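Local coordinates for protein glutathione S-transferase (Bombyx mori, PDB 4E8H) that probably acts as a homodimeric glutathione transferase, joining glutathione, which it binds in the crystal, to electrophilic substrates, at residues Ala20-Leu30 with Ile74-Lys84. Sequence-based numbering, arbitrary orientation.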
loop_
_atom_site.group_PDB
_atom_site.type_symbol
_atom_site.label_atom_id
_atom_site.label_comp_id
_atom_site.label_asym_id
_atom_site.label_seq_id
_atom_site.Cartn_x
_atom_site.Cartn_y
_atom_site.Cartn_z
ATOM N N ALA B 20 9.400 -10.465 -4.924
ATOM C CA ALA B 20 8.330 -9.941 -5.776
ATOM C C ALA B 20 8.896 -9.071 -6.899
ATOM O O ALA B 20 8.468 -9.179 -8.051
ATOM C CB ALA B 20 7.314 -9.162 -4.947
ATOM N N VAL B 21 9.863 -8.219 -6.559
ATOM C CA VAL B 21 10.524 -7.364 -7.545
ATOM C C VAL B 21 11.295 -8.198 -8.575
ATOM O O VAL B 21 11.173 -7.962 -9.779
ATOM C CB VAL B 21 11.469 -6.322 -6.884
ATOM C CG1 VAL B 21 12.271 -5.565 -7.940
ATOM C CG2 VAL B 21 10.678 -5.346 -6.025
ATOM N N MET B 22 12.065 -9.173 -8.093
ATOM C CA MET B 22 12.928 -9.992 -8.953
ATOM C C MET B 22 12.141 -10.787 -9.995
ATOM O O MET B 22 12.563 -10.887 -11.147
ATOM C CB MET B 22 13.812 -10.926 -8.115
ATOM C CG MET B 22 14.914 -10.206 -7.343
ATOM S SD MET B 22 15.579 -11.171 -5.969
ATOM C CE MET B 22 16.765 -12.206 -6.818
ATOM N N MET B 23 11.000 -11.340 -9.589
ATOM C CA MET B 23 10.125 -12.060 -10.515
ATOM C C MET B 23 9.422 -11.119 -11.497
ATOM O O MET B 23 9.203 -11.488 -12.651
ATOM C CB MET B 23 9.099 -12.915 -9.764
ATOM C CG MET B 23 9.674 -14.188 -9.145
ATOM S SD MET B 23 8.423 -15.330 -8.510
ATOM C CE MET B 23 7.724 -14.387 -7.157
ATOM N N THR B 24 9.072 -9.915 -11.046
ATOM C CA THR B 24 8.471 -8.915 -11.934
ATOM C C THR B 24 9.450 -8.524 -13.040
ATOM O O THR B 24 9.064 -8.428 -14.206
ATOM C CB THR B 24 7.994 -7.657 -11.170
ATOM O OG1 THR B 24 7.023 -8.038 -10.191
ATOM C CG2 THR B 24 7.358 -6.644 -12.122
ATOM N N ALA B 25 10.713 -8.317 -12.667
ATOM C CA ALA B 25 11.770 -7.984 -13.624
ATOM C C ALA B 25 12.021 -9.094 -14.646
ATOM O O ALA B 25 12.297 -8.810 -15.814
ATOM C CB ALA B 25 13.056 -7.637 -12.892
ATOM N N ARG B 26 11.930 -10.350 -14.209
ATOM C CA ARG B 26 12.094 -11.487 -15.115
ATOM C C ARG B 26 10.980 -11.546 -16.160
ATOM O O ARG B 26 11.254 -11.727 -17.349
ATOM C CB ARG B 26 12.176 -12.806 -14.339
ATOM C CG ARG B 26 13.475 -12.993 -13.557
ATOM C CD ARG B 26 14.650 -13.318 -14.472
ATOM N NE ARG B 26 14.523 -14.647 -15.065
ATOM C CZ ARG B 26 15.014 -15.761 -14.528
ATOM N NH1 ARG B 26 15.680 -15.718 -13.378
ATOM N NH2 ARG B 26 14.843 -16.921 -15.144
ATOM N N VAL B 27 9.734 -11.379 -15.715
ATOM C CA VAL B 27 8.569 -11.388 -16.611
ATOM C C VAL B 27 8.662 -10.268 -17.654
ATOM O O VAL B 27 8.237 -10.437 -18.799
ATOM C CB VAL B 27 7.231 -11.312 -15.820
ATOM C CG1 VAL B 27 6.033 -11.155 -16.757
ATOM C CG2 VAL B 27 7.051 -12.550 -14.961
ATOM N N LEU B 28 9.238 -9.138 -17.250
ATOM C CA LEU B 28 9.451 -7.997 -18.140
ATOM C C LEU B 28 10.756 -8.115 -18.926
ATOM O O LEU B 28 11.050 -7.270 -19.777
ATOM C CB LEU B 28 9.441 -6.688 -17.343
ATOM C CG LEU B 28 8.126 -6.264 -16.683
ATOM C CD1 LEU B 28 8.378 -5.191 -15.643
ATOM C CD2 LEU B 28 7.105 -5.790 -17.712
ATOM N N GLU B 29 11.529 -9.158 -18.624
ATOM C CA GLU B 29 12.800 -9.456 -19.302
ATOM C C GLU B 29 13.851 -8.353 -19.119
ATOM O O GLU B 29 14.554 -7.971 -20.059
ATOM C CB GLU B 29 12.569 -9.805 -20.783
ATOM C CG GLU B 29 11.624 -10.991 -20.984
ATOM C CD GLU B 29 11.311 -11.279 -22.442
ATOM O OE1 GLU B 29 11.221 -10.325 -23.246
ATOM O OE2 GLU B 29 11.140 -12.468 -22.783
ATOM N N LEU B 30 13.941 -7.855 -17.888
ATOM C CA LEU B 30 14.953 -6.881 -17.498
ATOM C C LEU B 30 15.984 -7.587 -16.631
ATOM O O LEU B 30 15.621 -8.253 -15.658
ATOM C CB LEU B 30 14.318 -5.732 -16.704
ATOM C CG LEU B 30 13.188 -4.910 -17.335
ATOM C CD1 LEU B 30 12.428 -4.125 -16.272
ATOM C CD2 LEU B 30 13.723 -3.972 -18.408
ATOM N N ILE B 74 8.042 -0.223 -6.942
ATOM C CA ILE B 74 9.071 -0.687 -7.878
ATOM C C ILE B 74 8.455 -1.539 -8.991
ATOM O O ILE B 74 8.722 -1.309 -10.172
ATOM C CB ILE B 74 10.203 -1.471 -7.160
ATOM C CG1 ILE B 74 10.993 -0.545 -6.228
ATOM C CG2 ILE B 74 11.144 -2.116 -8.181
ATOM C CD1 ILE B 74 11.902 -1.270 -5.238
ATOM N N GLN B 75 7.628 -2.509 -8.602
ATOM C CA GLN B 75 6.915 -3.369 -9.549
ATOM C C GLN B 75 6.153 -2.574 -10.600
ATOM O O GLN B 75 6.307 -2.809 -11.803
ATOM C CB GLN B 75 5.907 -4.242 -8.814
ATOM C CG GLN B 75 6.460 -5.472 -8.157
ATOM C CD GLN B 75 5.350 -6.312 -7.574
ATOM O OE1 GLN B 75 4.761 -5.963 -6.550
ATOM N NE2 GLN B 75 5.037 -7.417 -8.239
ATOM N N THR B 76 5.318 -1.646 -10.137
ATOM C CA THR B 76 4.475 -0.860 -11.028
ATOM C C THR B 76 5.305 0.085 -11.900
ATOM O O THR B 76 4.987 0.279 -13.076
ATOM C CB THR B 76 3.378 -0.082 -10.264
ATOM O OG1 THR B 76 3.976 0.734 -9.250
ATOM C CG2 THR B 76 2.387 -1.047 -9.618
ATOM N N TYR B 77 6.373 0.647 -11.328
ATOM C CA TYR B 77 7.311 1.481 -12.092
ATOM C C TYR B 77 7.966 0.730 -13.252
ATOM O O TYR B 77 8.079 1.272 -14.354
ATOM C CB TYR B 77 8.399 2.088 -11.192
ATOM C CG TYR B 77 9.543 2.710 -11.977
ATOM C CD1 TYR B 77 9.354 3.881 -12.713
ATOM C CD2 TYR B 77 10.807 2.115 -12.001
ATOM C CE1 TYR B 77 10.394 4.449 -13.447
ATOM C CE2 TYR B 77 11.856 2.678 -12.734
ATOM C CZ TYR B 77 11.641 3.845 -13.451
ATOM O OH TYR B 77 12.670 4.410 -14.173
ATOM N N LEU B 78 8.406 -0.503 -13.003
ATOM C CA LEU B 78 9.057 -1.295 -14.045
ATOM C C LEU B 78 8.110 -1.553 -15.218
ATOM O O LEU B 78 8.530 -1.509 -16.377
ATOM C CB LEU B 78 9.629 -2.604 -13.483
ATOM C CG LEU B 78 10.727 -2.523 -12.411
ATOM C CD1 LEU B 78 11.157 -3.917 -11.972
ATOM C CD2 LEU B 78 11.937 -1.711 -12.871
ATOM N N VAL B 79 6.833 -1.790 -14.918
ATOM C CA VAL B 79 5.833 -1.942 -15.975
ATOM C C VAL B 79 5.532 -0.607 -16.681
ATOM O O VAL B 79 5.548 -0.553 -17.912
ATOM C CB VAL B 79 4.530 -2.631 -15.481
ATOM C CG1 VAL B 79 3.564 -2.856 -16.647
ATOM C CG2 VAL B 79 4.848 -3.964 -14.811
ATOM N N ASN B 80 5.278 0.458 -15.915
ATOM C CA ASN B 80 4.997 1.783 -16.497
ATOM C C ASN B 80 6.105 2.280 -17.422
ATOM O O ASN B 80 5.832 2.836 -18.486
ATOM C CB ASN B 80 4.740 2.840 -15.411
ATOM C CG ASN B 80 3.418 2.643 -14.687
ATOM O OD1 ASN B 80 2.494 2.007 -15.199
ATOM N ND2 ASN B 80 3.321 3.201 -13.485
ATOM N N ALA B 81 7.352 2.070 -17.007
ATOM C CA ALA B 81 8.504 2.571 -17.747
ATOM C C ALA B 81 9.033 1.622 -18.823
ATOM O O ALA B 81 9.500 2.081 -19.868
ATOM C CB ALA B 81 9.626 2.956 -16.787
ATOM N N TYR B 82 8.962 0.313 -18.580
ATOM C CA TYR B 82 9.698 -0.639 -19.422
ATOM C C TYR B 82 8.927 -1.833 -19.978
ATOM O O TYR B 82 9.505 -2.663 -20.687
ATOM C CB TYR B 82 10.952 -1.128 -18.691
ATOM C CG TYR B 82 11.896 -0.016 -18.310
ATOM C CD1 TYR B 82 12.440 0.826 -19.283
ATOM C CD2 TYR B 82 12.247 0.200 -16.980
ATOM C CE1 TYR B 82 13.305 1.857 -18.939
ATOM C CE2 TYR B 82 13.114 1.225 -16.626
ATOM C CZ TYR B 82 13.640 2.049 -17.610
ATOM O OH TYR B 82 14.498 3.065 -17.263
ATOM N N GLY B 83 7.637 -1.923 -19.669
ATOM C CA GLY B 83 6.798 -2.981 -20.225
ATOM C C GLY B 83 6.726 -2.875 -21.739
ATOM O O GLY B 83 6.613 -1.774 -22.281
ATOM N N LYS B 84 6.808 -4.016 -22.422
ATOM C CA LYS B 84 6.661 -4.044 -23.882
ATOM C C LYS B 84 5.202 -3.778 -24.223
ATOM O O LYS B 84 4.867 -3.332 -25.323
ATOM C CB LYS B 84 7.120 -5.386 -24.464
ATOM C CG LYS B 84 8.463 -5.879 -23.936
ATOM C CD LYS B 84 9.527 -4.786 -23.962
ATOM C CE LYS B 84 10.743 -5.213 -23.185
ATOM N NZ LYS B 84 11.544 -6.226 -23.936
#
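Thr24 and Gln75 make the polar link between two helices whose interface is otherwise mostly hydrocarbon, a worked example of how a single hydrogen bond can be set into apolar helix packing. Gln75 NE2 donates to Thr24 OG1 at 2.9 Å, close to the plane of its own amide and with an N-H...O angle of 159°. The hydroxyl in turn donates to Ala20 O, which Thr24 N approaches from the other face of the carbonyl. OG1 lies beside the backbone N (chi1 -59°), the placement that lets one oxygen serve both Ala20 and Gln75. The same NE2 also bonds to Val160 O, so the amide ties both helices to the start of helix 160-174. A valine in place of Thr24 would probably leave Gln75 NE2 without its acceptor here and its amide less firmly held against helix 16-27.

In the thioredoxin-like N-terminal domain of this transferase, helices 16-27 and 71-82 pack on the same face of the sheet; segments 20-27 and 74-82 run nearly parallel, at 14°, with axes 9.6 Å apart at closest approach. The side chain of Leu78, which also touches Ile7 of strand 7-11, projects from helix 71-82 toward helix 16-27.

Among the apolar contacts, Val21 CG1 meets Ile74 CG2 at 3.6 Å, at the end nearer the glutathione site. Farther along, Leu28 forks: CD1 presses on Leu78 CB (3.6 Å), while CD2 reaches Gly83 CA (3.8 Å), where helix 71-82 ends. Beyond the Schellman motif closing helix 16-27, the methyls of Leu30 rest against CB of Tyr82, a residue whose hydroxyl is hydrogen-bonded to Asp63.

Electrostatics enter at the exposed margin, where Glu29 OE1 stands 4.2 Å from Lys84 NZ, too far for a salt bridge.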